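Local coordinates for PA14 domain-containing protein (Clostridium clariflavum, PDB 6QDI) that probably senses plant biomass as the extracellular sugar-binding, calcium-binding tandem PA14 part of a membrane-bound RsgI-type anti-sigma factor, at residues Val200-Gly212 with Ser285-Arg295. Numbering follows the deposited sequence. Where two conformers were deposited one is given.
Sequences VRWTGFIQVPYDG and SVVPQSCLYPR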
loop_
_atom_site.group_PDB
_atom_site.type_symbol
_atom_site.label_atom_id
_atom_site.label_comp_id
_atom_site.label_asym_id
_atom_site.label_seq_id
_atom_site.Cartn_x
_atom_site.Cartn_y
_atom_site.Cartn_z
ATOM N N VAL A 200 -1.268 -13.027 -13.052
ATOM C CA VAL A 200 -2.634 -12.742 -12.664
ATOM C C VAL A 200 -3.437 -12.407 -13.910
ATOM O O VAL A 200 -2.967 -11.711 -14.791
ATOM C CB VAL A 200 -2.708 -11.558 -11.694
ATOM C CG1 VAL A 200 -4.142 -11.308 -11.262
ATOM C CG2 VAL A 200 -1.836 -11.772 -10.462
ATOM N N ARG A 201 -4.684 -12.901 -13.929
ATOM C CA ARG A 201 -5.677 -12.421 -14.881
ATOM C C ARG A 201 -6.823 -11.793 -14.121
ATOM O O ARG A 201 -7.454 -12.421 -13.277
ATOM C CB ARG A 201 -6.208 -13.566 -15.746
ATOM C CG ARG A 201 -7.376 -13.191 -16.655
ATOM C CD ARG A 201 -7.600 -14.210 -17.755
ATOM N NE ARG A 201 -7.873 -15.538 -17.216
ATOM C CZ ARG A 201 -7.407 -16.666 -17.718
ATOM N NH1 ARG A 201 -6.599 -16.688 -18.766
ATOM N NH2 ARG A 201 -7.716 -17.810 -17.122
ATOM N N TRP A 202 -7.128 -10.527 -14.436
ATOM C CA TRP A 202 -8.312 -9.848 -13.944
ATOM C C TRP A 202 -9.300 -9.704 -15.097
ATOM O O TRP A 202 -8.922 -9.314 -16.208
ATOM C CB TRP A 202 -7.979 -8.459 -13.376
ATOM C CG TRP A 202 -7.269 -8.482 -12.062
ATOM C CD1 TRP A 202 -7.832 -8.732 -10.857
ATOM C CD2 TRP A 202 -5.873 -8.228 -11.823
ATOM N NE1 TRP A 202 -6.892 -8.654 -9.877
ATOM C CE2 TRP A 202 -5.683 -8.335 -10.443
ATOM C CE3 TRP A 202 -4.790 -7.908 -12.635
ATOM C CZ2 TRP A 202 -4.435 -8.130 -9.849
ATOM C CZ3 TRP A 202 -3.562 -7.722 -12.061
ATOM C CH2 TRP A 202 -3.387 -7.824 -10.685
ATOM N N THR A 203 -10.566 -9.992 -14.818
ATOM C CA THR A 203 -11.610 -9.873 -15.798
ATOM C C THR A 203 -12.869 -9.248 -15.197
ATOM O O THR A 203 -13.179 -9.386 -14.027
ATOM C CB THR A 203 -11.962 -11.258 -16.397
ATOM O OG1 THR A 203 -12.339 -12.165 -15.361
ATOM C CG2 THR A 203 -10.863 -11.821 -17.257
ATOM N N GLY A 204 -13.636 -8.619 -16.079
ATOM C CA GLY A 204 -14.943 -8.086 -15.737
ATOM C C GLY A 204 -15.261 -6.925 -16.618
ATOM O O GLY A 204 -14.986 -6.960 -17.836
ATOM N N PHE A 205 -15.867 -5.910 -16.015
ATOM C CA PHE A 205 -16.375 -4.738 -16.760
ATOM C C PHE A 205 -16.083 -3.492 -15.968
ATOM O O PHE A 205 -16.179 -3.496 -14.749
ATOM C CB PHE A 205 -17.885 -4.858 -17.028
ATOM C CG PHE A 205 -18.216 -5.963 -17.988
ATOM C CD1 PHE A 205 -18.304 -7.280 -17.539
ATOM C CD2 PHE A 205 -18.369 -5.737 -19.325
ATOM C CE1 PHE A 205 -18.537 -8.326 -18.414
ATOM C CE2 PHE A 205 -18.639 -6.778 -20.199
ATOM C CZ PHE A 205 -18.684 -8.067 -19.738
ATOM N N ILE A 206 -15.764 -2.420 -16.697
ATOM C CA ILE A 206 -15.709 -1.083 -16.136
ATOM C C ILE A 206 -16.972 -0.364 -16.594
ATOM O O ILE A 206 -17.240 -0.301 -17.793
ATOM C CB ILE A 206 -14.453 -0.343 -16.642
ATOM C CG1 ILE A 206 -13.177 -1.127 -16.320
ATOM C CG2 ILE A 206 -14.398 1.077 -16.063
ATOM C CD1 ILE A 206 -11.929 -0.658 -17.012
ATOM N N GLN A 207 -17.754 0.142 -15.642
ATOM C CA GLN A 207 -18.949 0.874 -16.009
ATOM C C GLN A 207 -18.661 2.350 -15.869
ATOM O O GLN A 207 -18.274 2.821 -14.795
ATOM C CB GLN A 207 -20.174 0.410 -15.217
ATOM C CG GLN A 207 -21.465 0.960 -15.858
ATOM C CD GLN A 207 -22.707 0.132 -15.528
ATOM O OE1 GLN A 207 -22.733 -0.564 -14.504
ATOM N NE2 GLN A 207 -23.697 0.160 -16.398
ATOM N N VAL A 208 -18.867 3.076 -16.947
ATOM C CA VAL A 208 -18.375 4.435 -17.107
ATOM C C VAL A 208 -19.255 5.410 -16.336
ATOM O O VAL A 208 -20.463 5.395 -16.463
ATOM C CB VAL A 208 -18.345 4.784 -18.598
ATOM C CG1 VAL A 208 -18.034 6.251 -18.849
ATOM C CG2 VAL A 208 -17.366 3.863 -19.311
ATOM N N PRO A 209 -18.658 6.313 -15.529
ATOM C CA PRO A 209 -19.492 7.176 -14.696
ATOM C C PRO A 209 -20.042 8.410 -15.393
ATOM O O PRO A 209 -21.112 8.877 -15.008
ATOM C CB PRO A 209 -18.544 7.588 -13.570
ATOM C CG PRO A 209 -17.160 7.479 -14.179
ATOM C CD PRO A 209 -17.250 6.295 -15.084
ATOM N N TYR A 210 -19.322 8.937 -16.364
ATOM C CA TYR A 210 -19.587 10.259 -16.979
ATOM C C TYR A 210 -19.377 10.215 -18.462
ATOM O O TYR A 210 -18.444 9.562 -18.936
ATOM C CB TYR A 210 -18.642 11.345 -16.385
ATOM C CG TYR A 210 -18.558 11.367 -14.876
ATOM C CD1 TYR A 210 -19.680 11.627 -14.096
ATOM C CD2 TYR A 210 -17.359 11.139 -14.231
ATOM C CE1 TYR A 210 -19.614 11.611 -12.699
ATOM C CE2 TYR A 210 -17.297 11.141 -12.847
ATOM C CZ TYR A 210 -18.424 11.370 -12.089
ATOM O OH TYR A 210 -18.316 11.325 -10.721
ATOM N N ASP A 211 -20.207 10.926 -19.228
ATOM C CA ASP A 211 -19.945 11.044 -20.635
ATOM C C ASP A 211 -18.641 11.860 -20.888
ATOM O O ASP A 211 -18.476 12.942 -20.353
ATOM C CB ASP A 211 -21.058 11.844 -21.353
ATOM C CG ASP A 211 -22.359 11.190 -21.522
ATOM O OD1 ASP A 211 -22.563 10.022 -21.156
ATOM O OD2 ASP A 211 -23.237 11.886 -22.085
ATOM N N GLY A 212 -17.779 11.330 -21.740
ATOM C CA GLY A 212 -16.598 12.066 -22.218
ATOM C C GLY A 212 -15.482 11.115 -22.585
ATOM O O GLY A 212 -15.703 9.929 -22.774
ATOM N N SER A 285 -5.813 8.553 -11.839
ATOM C CA SER A 285 -6.105 7.955 -10.539
ATOM C C SER A 285 -6.532 6.514 -10.735
ATOM O O SER A 285 -6.958 6.130 -11.815
ATOM C CB SER A 285 -7.223 8.741 -9.819
ATOM O OG SER A 285 -8.364 8.901 -10.643
ATOM N N VAL A 286 -6.403 5.711 -9.683
ATOM C CA VAL A 286 -6.765 4.296 -9.730
ATOM C C VAL A 286 -8.229 4.195 -10.093
ATOM O O VAL A 286 -9.093 4.890 -9.513
ATOM C CB VAL A 286 -6.461 3.694 -8.336
ATOM C CG1 VAL A 286 -7.079 2.330 -8.156
ATOM C CG2 VAL A 286 -4.958 3.662 -8.078
ATOM N N VAL A 287 -8.530 3.306 -11.032
ATOM C CA VAL A 287 -9.931 3.078 -11.374
ATOM C C VAL A 287 -10.635 2.513 -10.139
ATOM O O VAL A 287 -10.183 1.522 -9.578
ATOM C CB VAL A 287 -10.071 2.114 -12.571
ATOM C CG1 VAL A 287 -11.548 1.926 -12.925
ATOM C CG2 VAL A 287 -9.331 2.639 -13.777
ATOM N N PRO A 288 -11.719 3.128 -9.669
ATOM C CA PRO A 288 -12.223 2.781 -8.352
ATOM C C PRO A 288 -13.151 1.568 -8.357
ATOM O O PRO A 288 -13.781 1.250 -9.376
ATOM C CB PRO A 288 -13.013 4.035 -7.946
ATOM C CG PRO A 288 -13.562 4.511 -9.281
ATOM C CD PRO A 288 -12.434 4.275 -10.265
ATOM N N GLN A 289 -13.265 0.960 -7.192
ATOM C CA GLN A 289 -14.151 -0.167 -6.988
ATOM C C GLN A 289 -15.567 0.127 -7.483
ATOM O O GLN A 289 -16.223 -0.747 -8.039
ATOM C CB GLN A 289 -14.151 -0.521 -5.504
ATOM C CG GLN A 289 -15.016 -1.721 -5.143
ATOM C CD GLN A 289 -14.923 -2.043 -3.682
ATOM O OE1 GLN A 289 -14.857 -1.134 -2.863
ATOM N NE2 GLN A 289 -14.948 -3.312 -3.331
ATOM N N SER A 290 -16.037 1.353 -7.249
ATOM C CA SER A 290 -17.386 1.710 -7.612
ATOM C C SER A 290 -17.695 1.539 -9.082
ATOM O O SER A 290 -18.874 1.455 -9.438
ATOM C CB SER A 290 -17.628 3.174 -7.211
ATOM O OG SER A 290 -16.742 4.003 -7.928
ATOM N N CYS A 291 -16.668 1.526 -9.937
ATOM C CA CYS A 291 -16.850 1.347 -11.368
ATOM C C CYS A 291 -16.397 0.004 -11.917
ATOM O O CYS A 291 -16.436 -0.195 -13.133
ATOM C CB CYS A 291 -16.149 2.482 -12.099
ATOM S SG CYS A 291 -16.887 4.111 -11.787
ATOM N N LEU A 292 -16.007 -0.946 -11.038
ATOM C CA LEU A 292 -15.499 -2.234 -11.447
ATOM C C LEU A 292 -16.502 -3.321 -11.072
ATOM O O LEU A 292 -16.987 -3.372 -9.934
ATOM C CB LEU A 292 -14.177 -2.519 -10.740
ATOM C CG LEU A 292 -13.028 -1.566 -11.113
ATOM C CD1 LEU A 292 -11.816 -1.840 -10.222
ATOM C CD2 LEU A 292 -12.686 -1.627 -12.583
ATOM N N TYR A 293 -16.785 -4.212 -12.045
ATOM C CA TYR A 293 -17.682 -5.327 -11.812
ATOM C C TYR A 293 -17.072 -6.604 -12.313
ATOM O O TYR A 293 -16.389 -6.621 -13.350
ATOM C CB TYR A 293 -19.011 -5.105 -12.557
ATOM C CG TYR A 293 -19.798 -3.920 -12.100
ATOM C CD1 TYR A 293 -19.448 -2.624 -12.499
ATOM C CD2 TYR A 293 -20.885 -4.049 -11.267
ATOM C CE1 TYR A 293 -20.178 -1.521 -12.088
ATOM C CE2 TYR A 293 -21.619 -2.949 -10.875
ATOM C CZ TYR A 293 -21.291 -1.693 -11.301
ATOM O OH TYR A 293 -22.057 -0.618 -10.921
ATOM N N PRO A 294 -17.347 -7.734 -11.637
ATOM C CA PRO A 294 -16.757 -8.997 -12.070
ATOM C C PRO A 294 -17.489 -9.643 -13.237
ATOM O O PRO A 294 -16.946 -10.531 -13.868
ATOM C CB PRO A 294 -16.816 -9.878 -10.820
ATOM C CG PRO A 294 -17.903 -9.301 -10.031
ATOM C CD PRO A 294 -17.919 -7.828 -10.281
ATOM N N ARG A 295 -18.741 -9.237 -13.464
ATOM C CA ARG A 295 -19.599 -9.773 -14.544
ATOM C C ARG A 295 -20.412 -8.640 -15.140
ATOM O O ARG A 295 -20.402 -7.512 -14.616
ATOM C CB ARG A 295 -20.581 -10.803 -13.991
ATOM C CG ARG A 295 -19.956 -12.042 -13.485
ATOM C CD ARG A 295 -19.425 -12.876 -14.650
ATOM N NE ARG A 295 -19.295 -14.226 -14.211
ATOM C CZ ARG A 295 -20.278 -15.146 -14.150
ATOM N NH1 ARG A 295 -19.985 -16.348 -13.680
ATOM N NH2 ARG A 295 -21.484 -14.910 -14.629
ATOM O OXT ARG A 295 -21.078 -8.879 -16.188
HETATM O O HOH W 1 -15.069 -12.109 -14.996
#
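The phenol ring of Y293 has the side chain of Q207 against it: CB of Q207 lies 3.7 Å from CE1 of Y293, and OE1 approaches obliquely, with the amide and ring planes 76° apart. At the edge of the same ring, near its plane, sits the carbonyl oxygen of F205. The F205 ring instead meets the C-terminal carboxylate, OXT of R295 lying obliquely 3.4 Å from CE1; R257, from strand 257-266, forms a salt bridge with OXT and a cation-pi contact with this ring. A chi1 of -167° sets CG of Q207 opposite the backbone N, and the extended chain carries its amide past Y293 to G255, whose O accepts from NE2.

The backbones of 205-207 and 291-293 pair antiparallel. F205 and Y293 exchange two hydrogen bonds, N of F205 to O of Y293 (2.8 Å) and N of Y293 to O of F205 (2.9 Å), and N of Q207 adds a third to O of C291, the last residue of the 3-10 turn 289-291. On the other face I206 and L292 run side by side, CG1 to CD2 3.8 Å, with W277 of strand 271-279, in the opposing sheet of the domain, also against I206. CA of G204 makes a CA-H...O contact with O of Y293 (3.2 Å), in a backbone conformation that calls for glycine. A water links OG1 of T203 to O of P294.

The C-terminal strand 292-293 is thus zipped by backbone bonds onto strand 198-207 of the second PA14 domain's beta-sandwich, its apolar face turned inward, and the carboxylate of R295 that follows it probably has its charge offset in part by the salt bridge to R257.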